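PDB 4N6F: putative thiosugar synthase from Amycolatopsis orientalis, which probably transfers sulfur from a sulfur-carrier protein to a sugar phosphate that it holds covalently in its TIM barrel. Local coordinates for residues G29-D34 with I108-V113; F86-E91 with R114-T119; V163-V168 with R172-P177; E182-E185 with P190-V193; R201-A206 with S212-N217. One frame throughout, in Å; residues are numbered along the deposited sequence.

Contact 1 of 5, residues G29-D34 with I108-V113. With F6R (fructose -6-phosphate), chain F.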
# COMPACT_ATOMS: atom_id res chain seq x y z
N GLY A 29 -14.26 -3.59 12.05
CA GLY A 29 -15.55 -4.23 12.25
C GLY A 29 -15.41 -5.23 13.37
O GLY A 29 -15.20 -6.42 13.13
N ILE A 30 -15.52 -4.73 14.60
CA ILE A 30 -15.26 -5.52 15.81
C ILE A 30 -16.50 -6.21 16.37
O ILE A 30 -16.38 -6.99 17.31
CB ILE A 30 -14.72 -4.63 16.96
CG1 ILE A 30 -15.72 -3.51 17.30
CG2 ILE A 30 -13.36 -4.05 16.62
CD1 ILE A 30 -15.51 -2.90 18.67
N GLU A 31 -17.68 -5.92 15.81
CA GLU A 31 -18.94 -6.23 16.52
C GLU A 31 -19.09 -7.72 16.92
O GLU A 31 -19.80 -8.01 17.88
CB GLU A 31 -20.19 -5.70 15.78
CG GLU A 31 -20.42 -6.16 14.34
CD GLU A 31 -20.10 -5.08 13.31
OE1 GLU A 31 -18.91 -4.74 13.18
OE2 GLU A 31 -21.03 -4.58 12.62
N GLN A 32 -18.41 -8.62 16.22
CA GLN A 32 -18.45 -10.05 16.55
C GLN A 32 -17.34 -10.53 17.49
O GLN A 32 -17.37 -11.65 17.97
CB GLN A 32 -18.42 -10.88 15.26
CG GLN A 32 -19.64 -10.68 14.38
CD GLN A 32 -19.76 -11.74 13.30
OE1 GLN A 32 -18.78 -12.09 12.64
NE2 GLN A 32 -20.98 -12.26 13.11
N TYR A 33 -16.37 -9.66 17.78
CA TYR A 33 -15.24 -10.01 18.64
C TYR A 33 -15.74 -10.08 20.09
O TYR A 33 -16.43 -9.16 20.53
CB TYR A 33 -14.15 -8.93 18.57
CG TYR A 33 -13.49 -8.66 17.22
CD1 TYR A 33 -14.08 -9.02 16.00
CD2 TYR A 33 -12.26 -7.99 17.17
CE1 TYR A 33 -13.46 -8.74 14.79
CE2 TYR A 33 -11.64 -7.70 15.97
CZ TYR A 33 -12.24 -8.08 14.78
OH TYR A 33 -11.61 -7.79 13.59
N ASP A 34 -15.41 -11.14 20.83
CA ASP A 34 -15.77 -11.19 22.27
C ASP A 34 -14.55 -11.17 23.22
O ASP A 34 -14.71 -11.33 24.43
CB ASP A 34 -16.72 -12.38 22.58
CG ASP A 34 -16.04 -13.75 22.52
OD1 ASP A 34 -14.85 -13.84 22.14
OD2 ASP A 34 -16.71 -14.75 22.85
N ILE A 108 -26.24 7.44 14.81
CA ILE A 108 -25.41 7.05 13.67
C ILE A 108 -25.35 5.53 13.58
O ILE A 108 -25.03 4.85 14.57
CB ILE A 108 -23.98 7.59 13.79
CG1 ILE A 108 -24.00 9.11 13.99
CG2 ILE A 108 -23.17 7.24 12.54
CD1 ILE A 108 -22.68 9.65 14.48
N LEU A 109 -25.59 5.01 12.38
CA LEU A 109 -25.86 3.60 12.18
C LEU A 109 -25.11 2.97 11.02
O LEU A 109 -25.19 3.43 9.87
CB LEU A 109 -27.36 3.41 11.95
CG LEU A 109 -27.83 1.95 11.86
CD1 LEU A 109 -27.82 1.30 13.25
CD2 LEU A 109 -29.22 1.87 11.25
N LYS A 110 -24.40 1.89 11.33
CA LYS A 110 -23.82 1.01 10.33
C LYS A 110 -24.95 0.12 9.89
O LYS A 110 -25.38 -0.76 10.63
CB LYS A 110 -22.63 0.26 10.95
CG LYS A 110 -22.02 -0.82 10.09
CD LYS A 110 -20.82 -1.45 10.80
CE LYS A 110 -20.14 -2.55 9.98
NZ LYS A 110 -20.91 -3.80 10.10
N LEU A 111 -25.49 0.39 8.71
CA LEU A 111 -26.69 -0.28 8.24
C LEU A 111 -26.33 -1.42 7.32
O LEU A 111 -25.70 -1.21 6.27
CB LEU A 111 -27.60 0.71 7.52
CG LEU A 111 -28.86 0.14 6.86
CD1 LEU A 111 -29.80 -0.46 7.90
CD2 LEU A 111 -29.56 1.24 6.07
N ASP A 112 -26.73 -2.62 7.72
CA ASP A 112 -26.48 -3.84 6.96
C ASP A 112 -27.80 -4.60 6.80
O ASP A 112 -28.49 -4.88 7.79
CB ASP A 112 -25.46 -4.71 7.70
CG ASP A 112 -24.04 -4.19 7.56
OD1 ASP A 112 -23.52 -4.17 6.43
OD2 ASP A 112 -23.42 -3.81 8.58
N VAL A 113 -28.16 -4.87 5.55
CA VAL A 113 -29.30 -5.69 5.19
C VAL A 113 -28.81 -6.68 4.14
O VAL A 113 -28.56 -6.30 2.99
CB VAL A 113 -30.45 -4.85 4.60
CG1 VAL A 113 -31.65 -5.73 4.27
CG2 VAL A 113 -30.85 -3.76 5.58
C1 F6R F . -20.55 -4.85 9.11
C2 F6R F . -19.36 -5.64 9.57
C3 F6R F . -18.89 -6.89 8.86
C4 F6R F . -18.14 -6.46 7.59
C5 F6R F . -17.30 -7.60 7.02
C6 F6R F . -16.18 -7.07 6.15
O2 F6R F . -18.70 -5.25 10.54
O3 F6R F . -19.94 -7.80 8.52
O4 F6R F . -19.09 -6.04 6.60
O5 F6R F . -16.72 -8.39 8.06
O6 F6R F . -15.54 -8.18 5.53
P F6R F . -14.16 -8.79 6.03
O1P F6R F . -14.55 -9.57 7.24
O2P F6R F . -13.24 -7.63 6.33
O3P F6R F . -13.72 -9.56 4.81
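Glu-31 and Lys-110 approach each other from opposite directions and meet at their charged ends, OE2 lying 2.6 Å from NZ. The salt bridge is short, but its hydrogen bond is weak, the N-H pointing well off the oxygen at 117°. NZ is also bonded covalently to C1 of the fructose 6-phosphate, at 1.5 Å, a link that reads as an aminoketone, consistent with arising from the Schiff-base chemistry of the ThiG family. The lysine chain runs straight from the strand as far as CE and bends only at its last torsion (chi4 -79°), which turns NZ into C1. Glu-31, by contrast, is folded at chi2 (-106°), and its two oxygens divide their work: OE2 faces the lysine nitrogen, while OE1 comes within 2.7 Å of sugar O2. Thr-83 and Ser-85 also hydrogen-bond OE2 through their hydroxyls and help to fix the carboxylate. Asp-112 brings OD2 to 3.1 Å from C1, and its OD1 is paired with Arg-162. Gly-29 passes its CA 3.7 Å from sugar O2, where a side chain would collide with that oxygen. The loop 29-34 follows strand 26-28 and leads to helix 36-46; strand 108-111 lies between strands 79-83 and 138-143, with helices 90-104 and 122-134 packed against its outer side chains.

Contact 2 of 5, residues F86-E91 with R114-T119. With F6R (fructose -6-phosphate), chain F.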
# COMPACT_ATOMS: atom_id res chain seq x y z
N PHE A 86 -26.13 -7.93 12.80
CA PHE A 86 -26.60 -9.18 13.42
C PHE A 86 -28.01 -9.54 12.96
O PHE A 86 -28.39 -10.71 13.02
CB PHE A 86 -26.52 -9.09 14.94
CG PHE A 86 -25.13 -9.21 15.46
CD1 PHE A 86 -24.53 -10.46 15.57
CD2 PHE A 86 -24.39 -8.08 15.79
CE1 PHE A 86 -23.22 -10.58 16.03
CE2 PHE A 86 -23.09 -8.20 16.25
CZ PHE A 86 -22.51 -9.45 16.37
N ALA A 87 -28.77 -8.55 12.51
CA ALA A 87 -30.11 -8.78 11.97
C ALA A 87 -30.03 -9.42 10.58
O ALA A 87 -29.15 -9.08 9.79
CB ALA A 87 -30.88 -7.47 11.90
N ARG A 88 -30.94 -10.35 10.31
CA ARG A 88 -30.93 -11.14 9.08
C ARG A 88 -31.97 -10.69 8.04
O ARG A 88 -31.78 -10.90 6.84
CB ARG A 88 -31.13 -12.63 9.41
CG ARG A 88 -30.73 -13.58 8.28
CD ARG A 88 -30.82 -15.04 8.70
NE ARG A 88 -29.59 -15.52 9.34
CZ ARG A 88 -28.53 -16.03 8.71
NH1 ARG A 88 -28.52 -16.16 7.38
NH2 ARG A 88 -27.47 -16.43 9.41
N THR A 89 -33.06 -10.07 8.50
CA THR A 89 -34.07 -9.50 7.60
C THR A 89 -34.06 -7.99 7.69
O THR A 89 -33.53 -7.41 8.65
CB THR A 89 -35.50 -9.97 7.97
OG1 THR A 89 -35.79 -9.60 9.33
CG2 THR A 89 -35.63 -11.48 7.81
N LYS A 90 -34.66 -7.35 6.69
CA LYS A 90 -34.88 -5.91 6.68
C LYS A 90 -35.65 -5.43 7.91
O LYS A 90 -35.26 -4.45 8.55
CB LYS A 90 -35.62 -5.50 5.41
CG LYS A 90 -36.29 -4.13 5.48
CD LYS A 90 -36.64 -3.59 4.11
CE LYS A 90 -37.57 -2.39 4.21
NZ LYS A 90 -39.00 -2.75 3.98
N GLU A 91 -36.74 -6.13 8.23
CA GLU A 91 -37.57 -5.78 9.38
C GLU A 91 -36.74 -5.75 10.66
O GLU A 91 -36.86 -4.84 11.48
CB GLU A 91 -38.73 -6.79 9.54
N ARG A 114 -28.64 -7.94 4.54
CA ARG A 114 -27.99 -8.94 3.68
C ARG A 114 -28.88 -10.11 3.31
O ARG A 114 -29.77 -10.49 4.07
CB ARG A 114 -26.74 -9.46 4.36
CG ARG A 114 -25.84 -8.34 4.84
CD ARG A 114 -24.50 -8.83 5.30
NE ARG A 114 -23.64 -7.70 5.63
CZ ARG A 114 -22.40 -7.79 6.08
NH1 ARG A 114 -21.83 -8.98 6.27
NH2 ARG A 114 -21.72 -6.68 6.35
N GLY A 115 -28.63 -10.67 2.12
CA GLY A 115 -29.18 -11.95 1.73
C GLY A 115 -28.48 -13.07 2.48
O GLY A 115 -27.45 -12.85 3.13
N ASP A 116 -29.02 -14.28 2.39
CA ASP A 116 -28.47 -15.43 3.12
C ASP A 116 -27.06 -15.82 2.66
O ASP A 116 -26.34 -16.51 3.39
CB ASP A 116 -29.43 -16.64 3.08
CG ASP A 116 -30.42 -16.67 4.25
OD1 ASP A 116 -30.82 -15.59 4.74
OD2 ASP A 116 -30.79 -17.78 4.68
N ASP A 117 -26.66 -15.37 1.47
CA ASP A 117 -25.27 -15.56 1.01
C ASP A 117 -24.29 -14.52 1.58
O ASP A 117 -23.15 -14.45 1.13
CB ASP A 117 -25.21 -15.58 -0.53
CG ASP A 117 -25.59 -14.25 -1.15
OD1 ASP A 117 -26.46 -13.54 -0.59
OD2 ASP A 117 -25.01 -13.92 -2.21
N ASN A 118 -24.73 -13.74 2.57
CA ASN A 118 -23.89 -12.75 3.26
C ASN A 118 -23.43 -11.60 2.34
O ASN A 118 -22.35 -11.04 2.51
CB ASN A 118 -22.69 -13.42 3.93
CG ASN A 118 -22.16 -12.63 5.11
OD1 ASN A 118 -22.86 -11.80 5.67
ND2 ASN A 118 -20.92 -12.90 5.49
N THR A 119 -24.28 -11.28 1.38
CA THR A 119 -24.04 -10.24 0.40
C THR A 119 -25.09 -9.14 0.65
O THR A 119 -26.24 -9.46 0.97
CB THR A 119 -24.18 -10.82 -1.03
OG1 THR A 119 -22.93 -11.42 -1.41
CG2 THR A 119 -24.54 -9.78 -2.04
C1 F6R F . -20.55 -4.85 9.11
C2 F6R F . -19.36 -5.64 9.57
C3 F6R F . -18.89 -6.89 8.86
C4 F6R F . -18.14 -6.46 7.59
C5 F6R F . -17.30 -7.60 7.02
C6 F6R F . -16.18 -7.07 6.15
O2 F6R F . -18.70 -5.25 10.54
O3 F6R F . -19.94 -7.80 8.52
O4 F6R F . -19.09 -6.04 6.60
O5 F6R F . -16.72 -8.39 8.06
O6 F6R F . -15.54 -8.18 5.53
P F6R F . -14.16 -8.79 6.03
O1P F6R F . -14.55 -9.57 7.24
O2P F6R F . -13.24 -7.63 6.33
O3P F6R F . -13.72 -9.56 4.81
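Arg-114 opens the second segment beside Arg-88, their CA atoms 6.5 Å apart, but its extended side chain leads away to the bound sugar. There the guanidinium gives a hydrogen bond of 2.7 Å from NH2 to fructose 6-phosphate O4 and weaker ones to O3, while NH2 also pairs with Asp-112. Losing this guanidinium to a leucine would probably leave O3 and O4 without these donors and Asp-112 short of one positive partner. Gly-115 starts a type I turn that closes at Asn-118. Asp-116 within it turns OD1 to the edge of the Arg-88 guanidinium, 3.5 Å from NH1; this salt bridge is loose, the two planes standing 76° apart. Asn-118 returns to Arg-114, its OD1 accepting from NH1 at 3.1 Å, in the guanidinium plane, which steadies the group's rotation. Thr-119 O accepts from Gly-115 N, just beyond the turn. This surface contact joins the loop between strand 108-111 and helix 122-134 to the loop that leads into helix 90-104, whose N-cap is Thr-89.

Contact 3 of 5, residues V163-V168 with R172-P177. With F6R (fructose -6-phosphate), chain F.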
# COMPACT_ATOMS: atom_id res chain seq x y z
N VAL A 163 -18.97 0.20 0.33
CA VAL A 163 -19.08 -0.46 -0.97
C VAL A 163 -18.24 -1.74 -0.97
O VAL A 163 -17.09 -1.73 -0.56
CB VAL A 163 -18.62 0.50 -2.10
CG1 VAL A 163 -18.60 -0.20 -3.44
CG2 VAL A 163 -19.55 1.71 -2.17
N MET A 164 -18.83 -2.85 -1.42
CA MET A 164 -18.20 -4.16 -1.30
C MET A 164 -17.08 -4.30 -2.31
O MET A 164 -17.29 -4.10 -3.50
CB MET A 164 -19.21 -5.29 -1.47
CG MET A 164 -18.58 -6.68 -1.52
SD MET A 164 -19.76 -8.03 -1.28
CE MET A 164 -19.54 -8.36 0.45
N ALA A 165 -15.89 -4.64 -1.82
CA ALA A 165 -14.73 -4.88 -2.65
C ALA A 165 -14.72 -6.32 -3.19
O ALA A 165 -14.48 -6.54 -4.37
CB ALA A 165 -13.46 -4.62 -1.85
N SER A 166 -14.97 -7.28 -2.31
CA SER A 166 -15.10 -8.69 -2.68
C SER A 166 -15.83 -9.40 -1.53
O SER A 166 -16.19 -8.76 -0.55
CB SER A 166 -13.73 -9.30 -2.95
OG SER A 166 -12.89 -9.20 -1.83
N PRO A 167 -16.07 -10.72 -1.66
CA PRO A 167 -16.91 -11.35 -0.65
C PRO A 167 -16.32 -11.31 0.75
O PRO A 167 -15.10 -11.35 0.93
CB PRO A 167 -17.05 -12.80 -1.15
CG PRO A 167 -16.87 -12.70 -2.62
CD PRO A 167 -15.83 -11.63 -2.80
N VAL A 168 -17.22 -11.21 1.73
CA VAL A 168 -16.85 -11.12 3.13
C VAL A 168 -16.03 -12.32 3.56
O VAL A 168 -16.38 -13.45 3.24
CB VAL A 168 -18.11 -11.00 4.02
CG1 VAL A 168 -17.77 -11.11 5.49
CG2 VAL A 168 -18.80 -9.68 3.76
N ARG A 172 -9.86 -11.60 -0.78
CA ARG A 172 -9.58 -11.50 -2.22
C ARG A 172 -9.28 -10.08 -2.70
O ARG A 172 -8.87 -9.89 -3.84
CB ARG A 172 -10.76 -12.05 -3.03
CG ARG A 172 -10.89 -13.58 -2.99
CD ARG A 172 -12.21 -14.06 -3.59
NE ARG A 172 -12.32 -15.52 -3.56
CZ ARG A 172 -12.44 -16.33 -4.62
NH1 ARG A 172 -12.50 -15.87 -5.86
NH2 ARG A 172 -12.52 -17.64 -4.44
N GLY A 173 -9.47 -9.08 -1.84
CA GLY A 173 -9.13 -7.70 -2.19
C GLY A 173 -10.22 -7.05 -3.02
O GLY A 173 -11.40 -7.32 -2.83
N ILE A 174 -9.83 -6.21 -3.96
CA ILE A 174 -10.78 -5.43 -4.74
C ILE A 174 -11.05 -6.11 -6.08
O ILE A 174 -10.20 -6.11 -6.96
CB ILE A 174 -10.30 -3.98 -4.91
CG1 ILE A 174 -9.96 -3.39 -3.53
CG2 ILE A 174 -11.35 -3.15 -5.63
CD1 ILE A 174 -9.63 -1.90 -3.54
N ALA A 175 -12.23 -6.70 -6.20
CA ALA A 175 -12.58 -7.50 -7.37
C ALA A 175 -12.71 -6.64 -8.62
O ALA A 175 -12.23 -7.02 -9.68
CB ALA A 175 -13.88 -8.26 -7.13
N ASN A 176 -13.37 -5.48 -8.49
CA ASN A 176 -13.59 -4.61 -9.65
C ASN A 176 -13.28 -3.14 -9.33
O ASN A 176 -14.18 -2.35 -9.06
CB ASN A 176 -15.02 -4.77 -10.18
CG ASN A 176 -15.20 -4.14 -11.56
OD1 ASN A 176 -14.38 -3.35 -12.02
ND2 ASN A 176 -16.28 -4.51 -12.23
N PRO A 177 -11.98 -2.79 -9.36
CA PRO A 177 -11.55 -1.44 -9.01
C PRO A 177 -12.16 -0.34 -9.90
O PRO A 177 -12.53 0.72 -9.39
CB PRO A 177 -10.01 -1.49 -9.15
CG PRO A 177 -9.66 -2.84 -9.70
CD PRO A 177 -10.85 -3.73 -9.48
C1 F6R F . -20.55 -4.85 9.11
C2 F6R F . -19.36 -5.64 9.57
C3 F6R F . -18.89 -6.89 8.86
C4 F6R F . -18.14 -6.46 7.59
C5 F6R F . -17.30 -7.60 7.02
C6 F6R F . -16.18 -7.07 6.15
O2 F6R F . -18.70 -5.25 10.54
O3 F6R F . -19.94 -7.80 8.52
O4 F6R F . -19.09 -6.04 6.60
O5 F6R F . -16.72 -8.39 8.06
O6 F6R F . -15.54 -8.18 5.53
P F6R F . -14.16 -8.79 6.03
O1P F6R F . -14.55 -9.57 7.24
O2P F6R F . -13.24 -7.63 6.33
O3P F6R F . -13.72 -9.56 4.81
O HOH W 1 -15.06 -4.72 -6.43
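Ser-166 and Ala-165 supply the polar grip on the returning chain. The serine OG donates to Gly-173 O at 2.6 Å, arriving in the carbonyl plane on a lone pair; chi1 of 58° sets OG between the backbone N and carbonyl carbon, facing that oxygen. Ala-165 O accepts from Ala-175 N at 2.9 Å in a nearly straight bond (167°), though the donor stands above the carbonyl plane. One water extends this grip, donating to Ala-165 O and accepting from the N of Asn-176, the N-cap of helix 177-186, each at 2.8 Å. An alanine in place of Ser-166 removes the hydroxyl, and would probably leave Gly-173 O without this donor and the bend less firmly held. The van der Waals contacts are slighter: Ala-165 CB makes an apolar one with Ile-174 CG1 at 4.1 Å, Ser-166 CB meets the methyl of Ala-175 at 4.3 Å, and the CB of Arg-172 flanks Ser-166 OG. Gly-173 has a positive phi of 82°, which favours glycine at the bend. Val-168, further along, rests CG1 3.7 Å from O6 of the fructose 6-phosphate. The hold after strand 161-164 is thus mainly polar: backbone groups satisfied by a hydroxyl, an amide and a water.

Contact 4 of 5, residues E182-E185 with P190-V193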
# COMPACT_ATOMS: atom_id res chain seq x y z
N GLU A 182 -15.31 4.57 -10.61
CA GLU A 182 -16.41 5.26 -11.28
C GLU A 182 -17.50 5.68 -10.31
O GLU A 182 -18.04 6.78 -10.41
CB GLU A 182 -17.04 4.37 -12.36
CG GLU A 182 -18.34 4.94 -12.93
CD GLU A 182 -18.95 4.07 -14.02
OE1 GLU A 182 -18.61 4.28 -15.21
OE2 GLU A 182 -19.77 3.20 -13.69
N LEU A 183 -17.84 4.79 -9.39
CA LEU A 183 -18.88 5.07 -8.40
C LEU A 183 -18.46 6.24 -7.52
O LEU A 183 -19.25 7.16 -7.27
CB LEU A 183 -19.17 3.82 -7.58
CG LEU A 183 -20.26 3.90 -6.52
CD1 LEU A 183 -20.78 2.51 -6.17
CD2 LEU A 183 -19.75 4.58 -5.26
N ILE A 184 -17.20 6.23 -7.07
CA ILE A 184 -16.67 7.33 -6.26
C ILE A 184 -16.70 8.67 -7.01
O ILE A 184 -17.04 9.71 -6.43
CB ILE A 184 -15.25 7.02 -5.75
CG1 ILE A 184 -15.32 5.89 -4.72
CG2 ILE A 184 -14.62 8.24 -5.09
CD1 ILE A 184 -13.98 5.26 -4.40
N GLU A 185 -16.34 8.64 -8.30
CA GLU A 185 -16.42 9.85 -9.14
C GLU A 185 -17.83 10.42 -9.22
O GLU A 185 -18.00 11.63 -9.25
CB GLU A 185 -15.93 9.57 -10.57
CG GLU A 185 -14.44 9.26 -10.67
CD GLU A 185 -14.01 8.88 -12.09
OE1 GLU A 185 -14.84 8.89 -13.01
OE2 GLU A 185 -12.82 8.55 -12.27
N PRO A 190 -18.80 10.46 1.00
CA PRO A 190 -17.62 9.63 1.13
C PRO A 190 -17.92 8.13 0.97
O PRO A 190 -18.97 7.66 1.40
CB PRO A 190 -17.14 9.93 2.56
CG PRO A 190 -17.69 11.27 2.87
CD PRO A 190 -19.02 11.30 2.19
N VAL A 191 -16.98 7.42 0.35
CA VAL A 191 -17.06 5.99 0.14
C VAL A 191 -16.02 5.27 1.01
O VAL A 191 -14.84 5.65 1.06
CB VAL A 191 -16.85 5.64 -1.36
CG1 VAL A 191 -16.65 4.14 -1.57
CG2 VAL A 191 -18.05 6.10 -2.17
N VAL A 192 -16.51 4.26 1.73
CA VAL A 192 -15.69 3.36 2.54
C VAL A 192 -15.65 2.02 1.80
O VAL A 192 -16.70 1.42 1.52
CB VAL A 192 -16.30 3.13 3.95
CG1 VAL A 192 -15.48 2.13 4.76
CG2 VAL A 192 -16.43 4.44 4.72
N VAL A 193 -14.46 1.55 1.46
CA VAL A 193 -14.31 0.23 0.83
C VAL A 193 -14.30 -0.85 1.91
O VAL A 193 -13.65 -0.71 2.95
CB VAL A 193 -13.05 0.16 -0.07
CG1 VAL A 193 -12.81 -1.25 -0.58
CG2 VAL A 193 -13.21 1.10 -1.25
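Val-191 presses its branched side chain against Ile-184 and Leu-183, and the contact across the segments is wholly apolar. The main packing is with Ile-184: its CG1 lies 3.7 Å from both CB and CG2 of the valine, and Ile-184 CD1 lies 4.0 Å from Val-191 CG1. A chi1 of -69° sets the isoleucine CG1 anti to the carbonyl carbon, swinging the ethyl branch toward the strand. Leu-183 makes the second contact, more lightly, through a single methyl: CD2 meets Val-191 CG2 at 3.8 Å. Each residue crosses the valine at a slant. Val-191 CG2 meets both of them, while its CG1 meets Ile-184. No hydrogen bond joins the segments; Val-191 is instead tied through its backbone to Ser-212, and its side chain also touches Val-163 on the neighbouring strand. Outward side chains of a strand packed on the helix before it are typical of the beta-alpha-beta unit, here strand 161-164, helix 177-186 and strand 191-194 of the TIM barrel.

Contact 5 of 5, residues R201-A206 with S212-N217. With F6R (fructose -6-phosphate), chain F.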
# COMPACT_ATOMS: atom_id res chain seq x y z
N ARG A 201 -1.86 -3.97 1.29
CA ARG A 201 -1.84 -3.53 -0.10
C ARG A 201 -3.24 -3.26 -0.65
O ARG A 201 -3.39 -2.42 -1.52
CB ARG A 201 -1.11 -4.52 -1.00
CG ARG A 201 -1.91 -5.74 -1.40
CD ARG A 201 -1.17 -6.53 -2.47
NE ARG A 201 -1.91 -7.72 -2.88
CZ ARG A 201 -1.76 -8.94 -2.35
NH1 ARG A 201 -2.50 -9.94 -2.82
NH2 ARG A 201 -0.89 -9.16 -1.37
N HIS A 202 -4.25 -3.97 -0.15
CA HIS A 202 -5.63 -3.75 -0.55
C HIS A 202 -6.14 -2.40 -0.02
O HIS A 202 -6.90 -1.70 -0.69
CB HIS A 202 -6.54 -4.87 -0.04
CG HIS A 202 -6.24 -6.23 -0.60
ND1 HIS A 202 -5.68 -6.42 -1.84
CD2 HIS A 202 -6.45 -7.46 -0.09
CE1 HIS A 202 -5.55 -7.72 -2.07
NE2 HIS A 202 -6.01 -8.37 -1.01
N VAL A 203 -5.73 -2.06 1.20
CA VAL A 203 -6.08 -0.78 1.80
C VAL A 203 -5.47 0.35 0.97
O VAL A 203 -6.17 1.28 0.60
CB VAL A 203 -5.63 -0.69 3.27
CG1 VAL A 203 -5.75 0.73 3.81
CG2 VAL A 203 -6.44 -1.64 4.11
N ALA A 204 -4.17 0.27 0.68
CA ALA A 204 -3.51 1.27 -0.17
C ALA A 204 -4.24 1.41 -1.50
O ALA A 204 -4.46 2.53 -1.97
CB ALA A 204 -2.05 0.93 -0.41
N GLU A 205 -4.61 0.28 -2.10
CA GLU A 205 -5.35 0.28 -3.35
C GLU A 205 -6.70 1.02 -3.22
O GLU A 205 -7.03 1.84 -4.07
CB GLU A 205 -5.58 -1.15 -3.86
CG GLU A 205 -6.22 -1.19 -5.24
CD GLU A 205 -6.43 -2.60 -5.77
OE1 GLU A 205 -6.97 -2.73 -6.89
OE2 GLU A 205 -6.06 -3.57 -5.07
N ALA A 206 -7.46 0.73 -2.17
CA ALA A 206 -8.75 1.39 -1.98
C ALA A 206 -8.60 2.90 -1.97
O ALA A 206 -9.37 3.60 -2.61
CB ALA A 206 -9.40 0.94 -0.68
N SER A 212 -12.46 7.13 0.96
CA SER A 212 -12.13 7.97 2.12
C SER A 212 -11.62 7.10 3.26
O SER A 212 -10.93 7.59 4.16
CB SER A 212 -13.35 8.75 2.59
OG SER A 212 -13.76 9.67 1.60
N ALA A 213 -11.99 5.82 3.24
CA ALA A 213 -11.59 4.89 4.28
C ALA A 213 -11.84 3.45 3.86
O ALA A 213 -12.46 3.18 2.81
CB ALA A 213 -12.34 5.20 5.58
N THR A 214 -11.36 2.55 4.70
CA THR A 214 -11.52 1.12 4.52
C THR A 214 -12.00 0.51 5.82
O THR A 214 -11.53 0.89 6.90
CB THR A 214 -10.18 0.48 4.13
OG1 THR A 214 -9.67 1.15 2.97
CG2 THR A 214 -10.35 -0.99 3.81
N LEU A 215 -12.93 -0.44 5.74
CA LEU A 215 -13.36 -1.17 6.91
C LEU A 215 -12.79 -2.57 6.81
O LEU A 215 -12.97 -3.25 5.80
CB LEU A 215 -14.88 -1.23 7.03
CG LEU A 215 -15.38 -1.79 8.37
CD1 LEU A 215 -16.70 -1.14 8.79
CD2 LEU A 215 -15.53 -3.30 8.35
N VAL A 216 -12.08 -2.96 7.83
CA VAL A 216 -11.47 -4.26 7.90
C VAL A 216 -11.94 -5.03 9.11
O VAL A 216 -12.29 -4.46 10.10
CB VAL A 216 -9.95 -4.18 7.88
CG1 VAL A 216 -9.49 -3.45 6.65
CG2 VAL A 216 -9.41 -3.50 9.11
N ASN A 217 -12.04 -6.33 8.95
CA ASN A 217 -12.39 -7.27 9.99
C ASN A 217 -11.61 -8.58 9.94
O ASN A 217 -10.71 -8.77 10.69
CB ASN A 217 -13.89 -7.55 9.93
CG ASN A 217 -14.34 -8.58 10.94
OD1 ASN A 217 -13.58 -9.03 11.73
ND2 ASN A 217 -15.58 -8.92 10.90
C1 F6R F . -20.55 -4.85 9.11
C2 F6R F . -19.36 -5.64 9.57
C3 F6R F . -18.89 -6.89 8.86
C4 F6R F . -18.14 -6.46 7.59
C5 F6R F . -17.30 -7.60 7.02
C6 F6R F . -16.18 -7.07 6.15
O2 F6R F . -18.70 -5.25 10.54
O3 F6R F . -19.94 -7.80 8.52
O4 F6R F . -19.09 -6.04 6.60
O5 F6R F . -16.72 -8.39 8.06
O6 F6R F . -15.54 -8.18 5.53
P F6R F . -14.16 -8.79 6.03
O1P F6R F . -14.55 -9.57 7.24
O2P F6R F . -13.24 -7.63 6.33
O3P F6R F . -13.72 -9.56 4.81
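Thr-214 takes a chi1 of -55°, which places OG1 anti to the carbonyl carbon and CG2 anti to the backbone N; Val-203 at chi1 169° likewise splits its methyls, and the two side chains cross at an angle, CG2 of one beside CG2 of the other. This is the helix-on-strand packing of a TIM barrel, in the beta-alpha-beta unit of strands 191-194 and 213-216 with helix 200-208 between. Val-203 CG2 lies 4.0 Å from Thr-214 CG2, while CG1 of the valine is as far from OG1. Ala-206, one turn on, puts its methyl 3.7 Å from the same OG1. Val-216 joins more loosely, its CG1 4.4 Å from Val-203 CG2. The short axes of helix and strand run roughly antiparallel, 149° apart, and pass within 8.4 Å of each other. Met-233 and Ala-237 of helix 226-245 also pack on Val-203, and Arg-201 forms a salt bridge with Glu-208 of the second subunit. Leu-215 CD2 comes loosely near sugar C4, and Asn-217 grips the sugar phosphate at the strand's end. The Asn-217 backbone N gives a weak hydrogen bond to phosphate O2P, and its OD1 is held by Tyr-33 OH, while ND2 donates to sugar O5 at 3.1 Å.

Contacts 1, 4 and 5 are buried, contact 3 is partly so, and contact 2 lies on the surface. Contacts 4 and 5 hold successive beta-alpha-beta units by apolar packing on the outside of neighbouring strands, joined by backbone bonds such as Val-193 O to Leu-215 N. Contact 3 precedes them in the chain and relies on polar bonds to backbone atoms, one of them from a serine hydroxyl. Contact 1 is ionic, its lysine also bonded covalently to the sugar; contact 2 repeats the charge pairing more loosely outside, while its Arg-114 turns back to the same sugar. Contacts 1, 2, 3 and 5 all touch fructose 6-phosphate, whereas contact 4 stays about 13 Å from it, measured from the Val-191 side chain.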